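Local structure of endoglucanase (Clostridium thermocellum, 2YIK) at residues L66-D71 / H467-Y472; M48-A53 / P450-A455; A128-T133 / V497-N502; K42-S47 / D143-T148. The protein probably hydrolyses internal beta-1,4-glucosidic bonds of cellulose, as a family 9 glycoside hydrolase catalytic domain that binds zinc and calcium ions. All coordinates share one frame; numbering follows the deposited sequence.

Contact 1 (L66-D71 / H467-Y472); sequences LSWRGD and HKYVLY
W68 and Y469 form an offset stack that joins two loops at the periphery of this family 9 domain, an (alpha/alpha)6 barrel. The five-membered ring of W68 and the phenol ring of Y469 are 4.3 Å apart between centroids and almost parallel, with planes at 2°. The two side chains run past each other in opposite directions, which brings each CB over the other's ring. W68 CB lies 3.4 Å from the centroid of the Y469 ring, and Y469 CB sits 3.6 Å from that of the W68 five-membered ring, giving a reciprocal pair of CH-pi contacts. The W68 chi1 of 48° turns the indole back over its own turn, one face against L66 CB and R69 CG, which lie toward the rim, and the other toward Y469.

Apolar packing continues at the indole edge, where L471 CD1 approaches W68 CH2 near the ring plane. L471 also touches A53 and A455.

Backbone bonds shape both loops. A type I turn from L66 to R69, closed by R69 N to L66 O, presents the indole, while L471 is the centre of an inverse gamma turn closed by a weak bond from Y472 N to V470 O. A water also bridges the loops: it accepts from W68 NE1 at 2.8 Å and donates to V470 O at 2.8 Å.

Contact 2 (M48-A53 / P450-A455); sequences MFFYDA and PHHRAA
This is a small, buried packing contact between the short helix 49-54 and the residues leading into helix 453-456, without a direct hydrogen bond across it. H452 carries one side, reaching between F50 and A53. Its CG is anti to the backbone N (chi1 -173°), which extends the imidazole toward the first helix. On that ring, ND1 comes 4.1 Å from F50 CE1. The two rings meet obliquely, their planes at 64° and their centroids 6.0 Å apart, so neither lies flat on the other. The other nitrogen, NE2, faces the end of the helix: A53 O lies near the imidazole plane at 3.9 Å from NE2, and A53 CB is 4.2 Å from the same atom.

H452 occupies the N-cap position of helix 453-456, in the family 9 catalytic domain. Just before it, H451 is a predicted active-site residue and the centre of an inverse gamma turn. H452 is directed at helix 49-54, whereas the ring of H451 meets W194 edge-to-face.

A53 O accepts a hydrogen bond from R69 NH1. Behind F50, the side chain of N502 on helix 499-516 packs against the phenylalanine.

Contact 3 (A128-T133 / V497-N502); sequences AYAAST and VAIDYN
Y129 reaches across from helix 124-140 to D500 near the start of helix 499-516, a helix-helix contact in the core of the (alpha/alpha)6 barrel. Beside the tyrosine, the two helices come very close. A130 CB and I499 CD1 are 3.3 Å apart, tighter than usual van der Waals contact, and the CA atoms of A130 and D500 are separated by 4.9 Å. The carbonyl of Y129 is gripped twice: T133 OG1 donates to Y129 O at 2.8 Å, tilted 29° from the carbonyl plane, and T133 N reaches the same oxygen from the other face of that plane. H316 NE2 is a further partner of T133 OG1, and the H316 ring meets that of Y129.

From CB, a chi1 of 165° sends the tyrosine ring toward D500, whose side chain it crosses at an angle. T133 OG1 stands over one face of the phenol, toward the rim. CD1 packs on D500 CB at 3.7 Å, and the next ring atom, CE1, is 3.6 Å from D500 O, which lies near the ring plane. At the tip, Y129 OH is 2.8 Å from a water in the plane of the phenol, and this water donates to D500 O at 2.6 Å.

Contact 4 (K42-S47 / D143-T148); sequences KALQYS and DQFRAT
L44 meets F145 and T148 with its two methyl branches, forming a buried apolar contact between helix 40-47 and the end of helix 142-147. CD1 lies 3.8 Å from F145 CE2 and almost as close to CZ, so this branch touches the outer part of the phenyl ring. CD2 is above one face of the same ring, offset toward the rim, and also comes 3.6 Å from T148 OG1. The leucine and phenylalanine side chains cross at about a right angle. A chi1 of 173° carries both leucine methyls out from the first helix into this corner.

The next shell fixes the partners. T148 OG1 donates to Q144 O at 2.7 Å, lying 16° from the carbonyl plane. T148 N bonds to the same oxygen, so the last turn of the helix is tied by both the backbone and the side chain of T148. The hydroxyl that L44 touches is thus already engaged, and its contact with CD2 is simple packing. On the other helix, S47 OG donates to L44 O at 2.7 Å, tying the serine back to the residue that makes the contact.

Farther out, F145 meets Y138 edge-to-face and packs on A510 of helix 499-516, while Q144 OE1 bonds to R514 NH1 of that helix. A43 and S47 touch helix 499-516 as well. The arrangement is plain helix packing away from the metal and predicted active sites, joining helix 40-47 to helix 142-147 within the (alpha/alpha)6 barrel domain of family 9.

Overall arrangement
All four contacts fall within one family 9 catalytic domain and interleave along the chain: in order come 42-47, 48-53, 66-71, 128-133 and 143-148, then 450-455, 467-472 and 497-502. Contacts 1 and 2 are neighbours, about 7 Å apart between centres, joined by a probable hydrogen bond from Y469 N to A455 O. Contact 3 lies about 13 Å from contact 2 between centres, near the chain's centre, linked through Y51 OH and I499 O. The centres of contacts 3 and 4 are about 17 Å apart. Contacts 1 to 3 tie early segments to late loops and helix 499-516, connecting the barrel core with the region of the predicted active-site histidine; contact 4 joins two early helices that both pack on helix 499-516.

Contact 1 (L66-D71 / H467-Y472)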
loop_
_atom_site.group_PDB
_atom_site.type_symbol
_atom_site.label_atom_id
_atom_site.label_comp_id
_atom_site.label_asym_id
_atom_site.label_seq_id
_atom_site.Cartn_x
_atom_site.Cartn_y
_atom_site.Cartn_z
ATOM N N LEU A 66 15.856 2.530 12.184
ATOM C CA LEU A 66 15.688 2.014 13.543
ATOM C C LEU A 66 16.850 1.096 13.915
ATOM O O LEU A 66 17.048 0.045 13.296
ATOM C CB LEU A 66 14.352 1.274 13.656
ATOM C CG LEU A 66 13.128 2.146 13.351
ATOM C CD1 LEU A 66 11.886 1.272 13.279
ATOM C CD2 LEU A 66 12.984 3.235 14.421
ATOM N N SER A 67 17.620 1.507 14.920
ATOM C CA SER A 67 18.780 0.746 15.359
ATOM C C SER A 67 18.444 -0.660 15.830
ATOM O O SER A 67 19.298 -1.550 15.783
ATOM C CB SER A 67 19.513 1.504 16.472
ATOM O OG SER A 67 18.651 1.746 17.577
ATOM N N TRP A 68 17.211 -0.876 16.281
ATOM C CA TRP A 68 16.835 -2.202 16.748
ATOM C C TRP A 68 16.391 -3.161 15.642
ATOM O O TRP A 68 15.912 -4.265 15.925
ATOM C CB TRP A 68 15.757 -2.107 17.826
ATOM C CG TRP A 68 14.624 -1.208 17.485
ATOM C CD1 TRP A 68 14.567 0.139 17.669
ATOM C CD2 TRP A 68 13.350 -1.602 16.958
ATOM N NE1 TRP A 68 13.332 0.615 17.292
ATOM C CE2 TRP A 68 12.574 -0.427 16.844
ATOM C CE3 TRP A 68 12.803 -2.824 16.553
ATOM C CZ2 TRP A 68 11.255 -0.452 16.370
ATOM C CZ3 TRP A 68 11.494 -2.846 16.080
ATOM C CH2 TRP A 68 10.738 -1.664 15.982
ATOM N N ARG A 69 16.537 -2.742 14.387
ATOM C CA ARG A 69 16.201 -3.612 13.253
ATOM C C ARG A 69 17.476 -3.929 12.460
ATOM O O ARG A 69 18.240 -3.031 12.111
ATOM C CB ARG A 69 15.188 -2.958 12.304
ATOM C CG ARG A 69 13.721 -2.979 12.758
ATOM C CD ARG A 69 13.252 -4.379 13.133
ATOM N NE ARG A 69 13.885 -5.427 12.333
ATOM C CZ ARG A 69 13.601 -5.702 11.063
ATOM N NH1 ARG A 69 12.674 -5.006 10.415
ATOM N NH2 ARG A 69 14.258 -6.674 10.438
ATOM N N GLY A 70 17.713 -5.212 12.203
ATOM C CA GLY A 70 18.878 -5.622 11.429
ATOM C C GLY A 70 18.416 -6.561 10.326
ATOM O O GLY A 70 17.226 -6.872 10.241
ATOM N N ASP A 71 19.339 -7.023 9.484
ATOM C CA ASP A 71 18.993 -7.937 8.397
ATOM C C ASP A 71 18.233 -9.141 8.933
ATOM O O ASP A 71 18.551 -9.657 10.002
ATOM C CB ASP A 71 20.256 -8.427 7.674
ATOM C CG ASP A 71 20.972 -7.319 6.937
ATOM O OD1 ASP A 71 20.394 -6.227 6.800
ATOM O OD2 ASP A 71 22.116 -7.539 6.480
ATOM N N HIS A 467 6.976 -2.992 25.856
ATOM C CA HIS A 467 7.721 -3.390 24.674
ATOM C C HIS A 467 9.151 -2.918 24.845
ATOM O O HIS A 467 9.403 -1.910 25.499
ATOM C CB HIS A 467 7.108 -2.767 23.417
ATOM C CG HIS A 467 5.825 -3.410 22.995
ATOM N ND1 HIS A 467 5.211 -3.137 21.789
ATOM C CD2 HIS A 467 5.038 -4.321 23.616
ATOM C CE1 HIS A 467 4.106 -3.851 21.688
ATOM N NE2 HIS A 467 3.977 -4.579 22.785
ATOM N N LYS A 468 10.092 -3.651 24.269
ATOM C CA LYS A 468 11.493 -3.278 24.385
ATOM C C LYS A 468 11.778 -2.062 23.498
ATOM O O LYS A 468 12.642 -1.227 23.818
ATOM C CB LYS A 468 12.374 -4.481 24.001
ATOM C CG LYS A 468 13.875 -4.252 24.142
ATOM C CD LYS A 468 14.227 -3.631 25.493
ATOM C CE LYS A 468 15.541 -2.842 25.418
ATOM N NZ LYS A 468 15.297 -1.376 25.673
ATOM N N TYR A 469 11.024 -1.938 22.405
ATOM C CA TYR A 469 11.209 -0.832 21.464
ATOM C C TYR A 469 9.908 -0.133 21.085
ATOM O O TYR A 469 8.852 -0.756 21.008
ATOM C CB TYR A 469 11.883 -1.355 20.197
ATOM C CG TYR A 469 13.108 -2.181 20.485
ATOM C CD1 TYR A 469 14.278 -1.586 20.956
ATOM C CD2 TYR A 469 13.091 -3.563 20.311
ATOM C CE1 TYR A 469 15.407 -2.356 21.247
ATOM C CE2 TYR A 469 14.208 -4.339 20.601
ATOM C CZ TYR A 469 15.362 -3.732 21.067
ATOM O OH TYR A 469 16.468 -4.506 21.352
ATOM N N VAL A 470 10.002 1.167 20.838
ATOM C CA VAL A 470 8.842 1.967 20.464
ATOM C C VAL A 470 8.641 1.959 18.947
ATOM O O VAL A 470 9.491 2.441 18.194
ATOM C CB VAL A 470 9.004 3.430 20.939
ATOM C CG1 VAL A 470 7.764 4.238 20.582
ATOM C CG2 VAL A 470 9.248 3.464 22.453
ATOM N N LEU A 471 7.511 1.402 18.518
ATOM C CA LEU A 471 7.155 1.306 17.100
ATOM C C LEU A 471 6.604 2.651 16.620
ATOM O O LEU A 471 5.423 2.768 16.293
ATOM C CB LEU A 471 6.099 0.209 16.921
ATOM C CG LEU A 471 5.644 -0.260 15.535
ATOM C CD1 LEU A 471 6.784 -1.000 14.824
ATOM C CD2 LEU A 471 4.434 -1.184 15.700
ATOM N N TYR A 472 7.469 3.660 16.573
ATOM C CA TYR A 472 7.083 5.011 16.159
ATOM C C TYR A 472 6.278 5.090 14.870
ATOM O O TYR A 472 6.635 4.467 13.870
ATOM C CB TYR A 472 8.329 5.890 16.000
ATOM C CG TYR A 472 8.999 6.278 17.295
ATOM C CD1 TYR A 472 8.418 7.223 18.141
ATOM C CD2 TYR A 472 10.202 5.688 17.684
ATOM C CE1 TYR A 472 9.017 7.576 19.341
ATOM C CE2 TYR A 472 10.815 6.029 18.892
ATOM C CZ TYR A 472 10.217 6.978 19.714
ATOM O OH TYR A 472 10.824 7.344 20.896
HETATM O O HOH W 1 12.196 2.970 18.389
#

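Contact 2 (M48-A53 / P450-A455)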
loop_
_atom_site.group_PDB
_atom_site.type_symbol
_atom_site.label_atom_id
_atom_site.label_comp_id
_atom_site.label_asym_id
_atom_site.label_seq_id
_atom_site.Cartn_x
_atom_site.Cartn_y
_atom_site.Cartn_z
ATOM N N MET A 48 6.058 7.266 8.584
ATOM C CA MET A 48 6.904 6.392 7.775
ATOM C C MET A 48 7.783 5.429 8.549
ATOM O O MET A 48 8.216 4.411 8.005
ATOM C CB MET A 48 7.758 7.221 6.811
ATOM C CG MET A 48 6.933 7.839 5.702
ATOM S SD MET A 48 7.821 8.936 4.580
ATOM C CE MET A 48 7.703 10.447 5.446
ATOM N N PHE A 49 8.040 5.726 9.816
ATOM C CA PHE A 49 8.891 4.852 10.611
ATOM C C PHE A 49 8.354 3.447 10.796
ATOM O O PHE A 49 9.112 2.541 11.133
ATOM C CB PHE A 49 9.193 5.498 11.961
ATOM C CG PHE A 49 10.270 6.527 11.879
ATOM C CD1 PHE A 49 11.610 6.169 12.020
ATOM C CD2 PHE A 49 9.954 7.847 11.589
ATOM C CE1 PHE A 49 12.619 7.120 11.859
ATOM C CE2 PHE A 49 10.945 8.797 11.429
ATOM C CZ PHE A 49 12.283 8.437 11.566
ATOM N N PHE A 50 7.060 3.253 10.568
ATOM C CA PHE A 50 6.510 1.911 10.697
ATOM C C PHE A 50 7.132 1.053 9.612
ATOM O O PHE A 50 7.378 -0.133 9.807
ATOM C CB PHE A 50 4.992 1.880 10.511
ATOM C CG PHE A 50 4.436 0.479 10.516
ATOM C CD1 PHE A 50 4.337 -0.239 11.701
ATOM C CD2 PHE A 50 4.044 -0.136 9.327
ATOM C CE1 PHE A 50 3.900 -1.559 11.699
ATOM C CE2 PHE A 50 3.608 -1.452 9.313
ATOM C CZ PHE A 50 3.517 -2.162 10.502
ATOM N N TYR A 51 7.389 1.656 8.461
ATOM C CA TYR A 51 7.971 0.906 7.367
ATOM C C TYR A 51 9.395 0.484 7.700
ATOM O O TYR A 51 9.802 -0.628 7.367
ATOM C CB TYR A 51 7.875 1.726 6.081
ATOM C CG TYR A 51 6.430 1.861 5.656
ATOM C CD1 TYR A 51 5.715 0.751 5.198
ATOM C CD2 TYR A 51 5.746 3.068 5.808
ATOM C CE1 TYR A 51 4.350 0.837 4.910
ATOM C CE2 TYR A 51 4.383 3.167 5.526
ATOM C CZ TYR A 51 3.689 2.047 5.082
ATOM O OH TYR A 51 2.334 2.126 4.851
ATOM N N ASP A 52 10.140 1.347 8.384
ATOM C CA ASP A 52 11.501 0.991 8.769
ATOM C C ASP A 52 11.462 -0.220 9.694
ATOM O O ASP A 52 12.354 -1.070 9.656
ATOM C CB ASP A 52 12.191 2.146 9.499
ATOM C CG ASP A 52 12.353 3.371 8.629
ATOM O OD1 ASP A 52 11.330 3.856 8.100
ATOM O OD2 ASP A 52 13.501 3.850 8.478
ATOM N N ALA A 53 10.420 -0.299 10.521
ATOM C CA ALA A 53 10.281 -1.401 11.466
ATOM C C ALA A 53 9.931 -2.720 10.797
ATOM O O ALA A 53 10.119 -3.781 11.392
ATOM C CB ALA A 53 9.231 -1.057 12.519
ATOM N N PRO A 450 1.447 -2.169 20.662
ATOM C CA PRO A 450 1.024 -2.703 19.361
ATOM C C PRO A 450 1.302 -4.202 19.190
ATOM O O PRO A 450 2.247 -4.748 19.772
ATOM C CB PRO A 450 1.790 -1.831 18.354
ATOM C CG PRO A 450 2.993 -1.331 19.147
ATOM C CD PRO A 450 2.391 -1.047 20.504
ATOM N N HIS A 451 0.460 -4.862 18.402
ATOM C CA HIS A 451 0.597 -6.292 18.119
ATOM C C HIS A 451 1.697 -6.420 17.065
ATOM O O HIS A 451 1.423 -6.542 15.868
ATOM C CB HIS A 451 -0.731 -6.831 17.583
ATOM C CG HIS A 451 -0.748 -8.313 17.384
ATOM N ND1 HIS A 451 -0.679 -8.896 16.136
ATOM C CD2 HIS A 451 -0.836 -9.328 18.272
ATOM C CE1 HIS A 451 -0.727 -10.209 16.266
ATOM N NE2 HIS A 451 -0.822 -10.499 17.550
ATOM N N HIS A 452 2.944 -6.404 17.521
ATOM C CA HIS A 452 4.093 -6.445 16.619
ATOM C C HIS A 452 5.264 -7.227 17.226
ATOM O O HIS A 452 5.790 -6.862 18.281
ATOM C CB HIS A 452 4.509 -4.998 16.339
ATOM C CG HIS A 452 5.579 -4.841 15.304
ATOM N ND1 HIS A 452 5.302 -4.712 13.961
ATOM C CD2 HIS A 452 6.922 -4.714 15.429
ATOM C CE1 HIS A 452 6.431 -4.506 13.301
ATOM N NE2 HIS A 452 7.426 -4.503 14.168
ATOM N N ARG A 453 5.676 -8.296 16.554
ATOM C CA ARG A 453 6.780 -9.119 17.040
ATOM C C ARG A 453 8.074 -8.369 17.376
ATOM O O ARG A 453 8.484 -8.352 18.535
ATOM C CB ARG A 453 7.072 -10.241 16.043
ATOM C CG ARG A 453 6.028 -11.342 16.065
ATOM C CD ARG A 453 6.200 -12.334 14.925
ATOM N NE ARG A 453 5.232 -13.424 15.025
ATOM C CZ ARG A 453 3.915 -13.265 14.941
ATOM N NH1 ARG A 453 3.404 -12.057 14.751
ATOM N NH2 ARG A 453 3.110 -14.313 15.046
ATOM N N ALA A 454 8.703 -7.744 16.380
ATOM C CA ALA A 454 9.966 -7.024 16.593
ATOM C C ALA A 454 9.953 -5.928 17.659
ATOM O O ALA A 454 10.832 -5.887 18.522
ATOM C CB ALA A 454 10.463 -6.437 15.277
ATOM N N ALA A 455 8.970 -5.035 17.605
ATOM C CA ALA A 455 8.914 -3.952 18.580
ATOM C C ALA A 455 8.716 -4.445 20.013
ATOM O O ALA A 455 9.293 -3.891 20.948
ATOM C CB ALA A 455 7.812 -2.963 18.208
#

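Contact 3 (A128-T133 / V497-N502)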
loop_
_atom_site.group_PDB
_atom_site.type_symbol
_atom_site.label_atom_id
_atom_site.label_comp_id
_atom_site.label_asym_id
_atom_site.label_seq_id
_atom_site.Cartn_x
_atom_site.Cartn_y
_atom_site.Cartn_z
ATOM N N ALA A 128 1.867 -4.684 -2.480
ATOM C CA ALA A 128 1.720 -3.787 -3.622
ATOM C C ALA A 128 0.779 -2.626 -3.285
ATOM O O ALA A 128 0.993 -1.504 -3.730
ATOM C CB ALA A 128 1.199 -4.557 -4.840
ATOM N N TYR A 129 -0.263 -2.899 -2.502
ATOM C CA TYR A 129 -1.196 -1.841 -2.130
ATOM C C TYR A 129 -0.495 -0.756 -1.322
ATOM O O TYR A 129 -0.711 0.430 -1.554
ATOM C CB TYR A 129 -2.366 -2.389 -1.307
ATOM C CG TYR A 129 -3.156 -1.303 -0.606
ATOM C CD1 TYR A 129 -2.784 -0.846 0.664
ATOM C CD2 TYR A 129 -4.237 -0.681 -1.235
ATOM C CE1 TYR A 129 -3.462 0.201 1.287
ATOM C CE2 TYR A 129 -4.924 0.370 -0.623
ATOM C CZ TYR A 129 -4.529 0.809 0.640
ATOM O OH TYR A 129 -5.187 1.857 1.234
ATOM N N ALA A 130 0.340 -1.167 -0.371
ATOM C CA ALA A 130 1.044 -0.209 0.467
ATOM C C ALA A 130 2.012 0.602 -0.372
ATOM O O ALA A 130 2.064 1.826 -0.268
ATOM C CB ALA A 130 1.785 -0.932 1.587
ATOM N N ALA A 131 2.766 -0.092 -1.215
ATOM C CA ALA A 131 3.740 0.544 -2.093
ATOM C C ALA A 131 3.102 1.566 -3.033
ATOM O O ALA A 131 3.620 2.664 -3.212
ATOM C CB ALA A 131 4.478 -0.522 -2.911
ATOM N N SER A 132 1.976 1.209 -3.633
ATOM C CA SER A 132 1.326 2.120 -4.559
ATOM C C SER A 132 0.602 3.246 -3.823
ATOM O O SER A 132 0.600 4.385 -4.277
ATOM C CB SER A 132 0.332 1.361 -5.440
ATOM O OG SER A 132 -0.723 0.836 -4.661
ATOM N N THR A 133 0.004 2.936 -2.681
ATOM C CA THR A 133 -0.728 3.957 -1.951
ATOM C C THR A 133 0.209 4.988 -1.313
ATOM O O THR A 133 -0.087 6.183 -1.316
ATOM C CB THR A 133 -1.690 3.307 -0.932
ATOM O OG1 THR A 133 -2.603 2.454 -1.641
ATOM C CG2 THR A 133 -2.496 4.368 -0.184
ATOM N N VAL A 497 -1.254 -3.846 13.492
ATOM C CA VAL A 497 -0.510 -2.846 12.721
ATOM C C VAL A 497 -0.115 -3.518 11.400
ATOM O O VAL A 497 0.090 -4.730 11.360
ATOM C CB VAL A 497 0.773 -2.381 13.451
ATOM C CG1 VAL A 497 0.408 -1.640 14.730
ATOM C CG2 VAL A 497 1.669 -3.573 13.747
ATOM N N ALA A 498 -0.020 -2.749 10.319
ATOM C CA ALA A 498 0.343 -3.346 9.032
ATOM C C ALA A 498 0.757 -2.326 7.989
ATOM O O ALA A 498 0.429 -1.145 8.102
ATOM C CB ALA A 498 -0.816 -4.184 8.495
ATOM N N ILE A 499 1.475 -2.788 6.965
ATOM C CA ILE A 499 1.901 -1.882 5.921
ATOM C C ILE A 499 0.696 -1.266 5.209
ATOM O O ILE A 499 0.748 -0.106 4.811
ATOM C CB ILE A 499 2.890 -2.567 4.913
ATOM C CG1 ILE A 499 2.329 -3.882 4.357
ATOM C CG2 ILE A 499 4.214 -2.827 5.614
ATOM C CD1 ILE A 499 1.243 -3.704 3.316
ATOM N N ASP A 500 -0.403 -2.010 5.080
ATOM C CA ASP A 500 -1.577 -1.439 4.419
ATOM C C ASP A 500 -2.273 -0.436 5.336
ATOM O O ASP A 500 -2.880 0.517 4.859
ATOM C CB ASP A 500 -2.552 -2.539 3.940
ATOM C CG ASP A 500 -3.490 -3.031 5.031
ATOM O OD1 ASP A 500 -3.086 -3.918 5.813
ATOM O OD2 ASP A 500 -4.637 -2.535 5.105
ATOM N N TYR A 501 -2.158 -0.635 6.647
ATOM C CA TYR A 501 -2.769 0.267 7.629
ATOM C C TYR A 501 -2.148 1.658 7.590
ATOM O O TYR A 501 -2.850 2.665 7.679
ATOM C CB TYR A 501 -2.599 -0.283 9.043
ATOM C CG TYR A 501 -3.628 -1.300 9.484
ATOM C CD1 TYR A 501 -4.269 -2.134 8.563
ATOM C CD2 TYR A 501 -3.891 -1.490 10.840
ATOM C CE1 TYR A 501 -5.138 -3.139 8.989
ATOM C CE2 TYR A 501 -4.750 -2.487 11.277
ATOM C CZ TYR A 501 -5.366 -3.311 10.354
ATOM O OH TYR A 501 -6.167 -4.329 10.817
ATOM N N ASN A 502 -0.825 1.704 7.458
ATOM C CA ASN A 502 -0.099 2.968 7.430
ATOM C C ASN A 502 -0.020 3.633 6.057
ATOM O O ASN A 502 0.296 4.817 5.958
ATOM C CB ASN A 502 1.327 2.774 7.980
ATOM C CG ASN A 502 1.440 3.118 9.461
ATOM O OD1 ASN A 502 2.211 4.002 9.851
ATOM N ND2 ASN A 502 0.674 2.427 10.288
HETATM O O HOH W 2 -4.308 2.364 3.807
#

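Contact 4 (K42-S47 / D143-T148)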
loop_
_atom_site.group_PDB
_atom_site.type_symbol
_atom_site.label_atom_id
_atom_site.label_comp_id
_atom_site.label_asym_id
_atom_site.label_seq_id
_atom_site.Cartn_x
_atom_site.Cartn_y
_atom_site.Cartn_z
ATOM N N LYS A 42 4.753 16.549 12.096
ATOM C CA LYS A 42 5.343 15.512 12.926
ATOM C C LYS A 42 4.642 14.179 12.664
ATOM O O LYS A 42 5.266 13.118 12.709
ATOM C CB LYS A 42 5.212 15.890 14.402
ATOM C CG LYS A 42 5.655 14.795 15.354
ATOM C CD LYS A 42 5.464 15.187 16.823
ATOM C CE LYS A 42 5.564 13.951 17.716
ATOM N NZ LYS A 42 5.543 14.285 19.170
ATOM N N ALA A 43 3.340 14.233 12.394
ATOM C CA ALA A 43 2.578 13.015 12.127
ATOM C C ALA A 43 3.108 12.362 10.853
ATOM O O ALA A 43 3.281 11.144 10.786
ATOM C CB ALA A 43 1.101 13.348 11.981
ATOM N N LEU A 44 3.372 13.184 9.843
ATOM C CA LEU A 44 3.909 12.695 8.576
ATOM C C LEU A 44 5.268 12.055 8.837
ATOM O O LEU A 44 5.536 10.927 8.416
ATOM C CB LEU A 44 4.068 13.851 7.578
ATOM C CG LEU A 44 4.782 13.498 6.268
ATOM C CD1 LEU A 44 4.009 12.389 5.558
ATOM C CD2 LEU A 44 4.890 14.726 5.368
ATOM N N GLN A 45 6.128 12.788 9.537
ATOM C CA GLN A 45 7.457 12.288 9.862
ATOM C C GLN A 45 7.379 10.925 10.528
ATOM O O GLN A 45 7.992 9.960 10.069
ATOM C CB GLN A 45 8.178 13.269 10.787
ATOM C CG GLN A 45 9.413 12.691 11.447
ATOM C CD GLN A 45 9.999 13.612 12.512
ATOM O OE1 GLN A 45 9.265 14.223 13.293
ATOM N NE2 GLN A 45 11.324 13.702 12.558
ATOM N N TYR A 46 6.622 10.851 11.617
ATOM C CA TYR A 46 6.470 9.605 12.350
ATOM C C TYR A 46 5.842 8.469 11.543
ATOM O O TYR A 46 6.294 7.327 11.626
ATOM C CB TYR A 46 5.640 9.841 13.618
ATOM C CG TYR A 46 6.434 10.346 14.806
ATOM C CD1 TYR A 46 7.294 11.435 14.684
ATOM C CD2 TYR A 46 6.305 9.746 16.058
ATOM C CE1 TYR A 46 8.008 11.914 15.774
ATOM C CE2 TYR A 46 7.015 10.216 17.160
ATOM C CZ TYR A 46 7.864 11.302 17.011
ATOM O OH TYR A 46 8.558 11.786 18.098
ATOM N N SER A 47 4.813 8.779 10.757
ATOM C CA SER A 47 4.107 7.753 9.982
ATOM C C SER A 47 4.972 6.783 9.179
ATOM O O SER A 47 4.656 5.597 9.105
ATOM C CB SER A 47 3.066 8.396 9.043
ATOM O OG SER A 47 3.666 9.056 7.943
ATOM N N ASP A 143 5.281 18.298 -2.480
ATOM C CA ASP A 143 5.659 19.601 -1.926
ATOM C C ASP A 143 5.747 19.581 -0.408
ATOM O O ASP A 143 6.667 20.150 0.172
ATOM C CB ASP A 143 4.662 20.686 -2.334
ATOM C CG ASP A 143 4.746 21.030 -3.796
ATOM O OD1 ASP A 143 5.820 20.812 -4.390
ATOM O OD2 ASP A 143 3.747 21.532 -4.350
ATOM N N GLN A 144 4.780 18.924 0.227
ATOM C CA GLN A 144 4.736 18.832 1.678
ATOM C C GLN A 144 5.814 17.932 2.259
ATOM O O GLN A 144 6.331 18.213 3.337
ATOM C CB GLN A 144 3.354 18.368 2.141
ATOM C CG GLN A 144 2.272 19.442 2.047
ATOM C CD GLN A 144 1.995 19.900 0.618
ATOM O OE1 GLN A 144 1.657 19.096 -0.252
ATOM N NE2 GLN A 144 2.128 21.204 0.376
ATOM N N PHE A 145 6.147 16.847 1.567
ATOM C CA PHE A 145 7.208 15.962 2.044
ATOM C C PHE A 145 8.515 16.771 2.015
ATOM O O PHE A 145 9.336 16.699 2.931
ATOM C CB PHE A 145 7.355 14.741 1.125
ATOM C CG PHE A 145 6.326 13.662 1.353
ATOM C CD1 PHE A 145 5.071 13.751 0.766
ATOM C CD2 PHE A 145 6.627 12.538 2.120
ATOM C CE1 PHE A 145 4.125 12.734 0.937
ATOM C CE2 PHE A 145 5.684 11.514 2.295
ATOM C CZ PHE A 145 4.436 11.617 1.700
ATOM N N ARG A 146 8.690 17.548 0.953
ATOM C CA ARG A 146 9.889 18.364 0.807
ATOM C C ARG A 146 9.939 19.466 1.844
ATOM O O ARG A 146 10.947 19.633 2.530
ATOM C CB ARG A 146 9.952 18.969 -0.596
ATOM C CG ARG A 146 10.409 17.964 -1.627
ATOM C CD ARG A 146 10.476 18.530 -3.030
ATOM N NE ARG A 146 10.941 17.486 -3.944
ATOM C CZ ARG A 146 11.110 17.638 -5.258
ATOM N NH1 ARG A 146 10.851 18.810 -5.837
ATOM N NH2 ARG A 146 11.540 16.611 -5.993
ATOM N N ALA A 147 8.844 20.207 1.969
ATOM C CA ALA A 147 8.774 21.300 2.930
ATOM C C ALA A 147 9.083 20.820 4.343
ATOM O O ALA A 147 9.607 21.585 5.163
ATOM C CB ALA A 147 7.386 21.951 2.884
ATOM N N THR A 148 8.778 19.559 4.638
ATOM C CA THR A 148 9.032 19.035 5.977
ATOM C C THR A 148 10.299 18.199 6.088
ATOM O O THR A 148 10.568 17.615 7.137
ATOM C CB THR A 148 7.859 18.174 6.479
ATOM O OG1 THR A 148 7.572 17.153 5.517
ATOM C CG2 THR A 148 6.618 19.031 6.706
#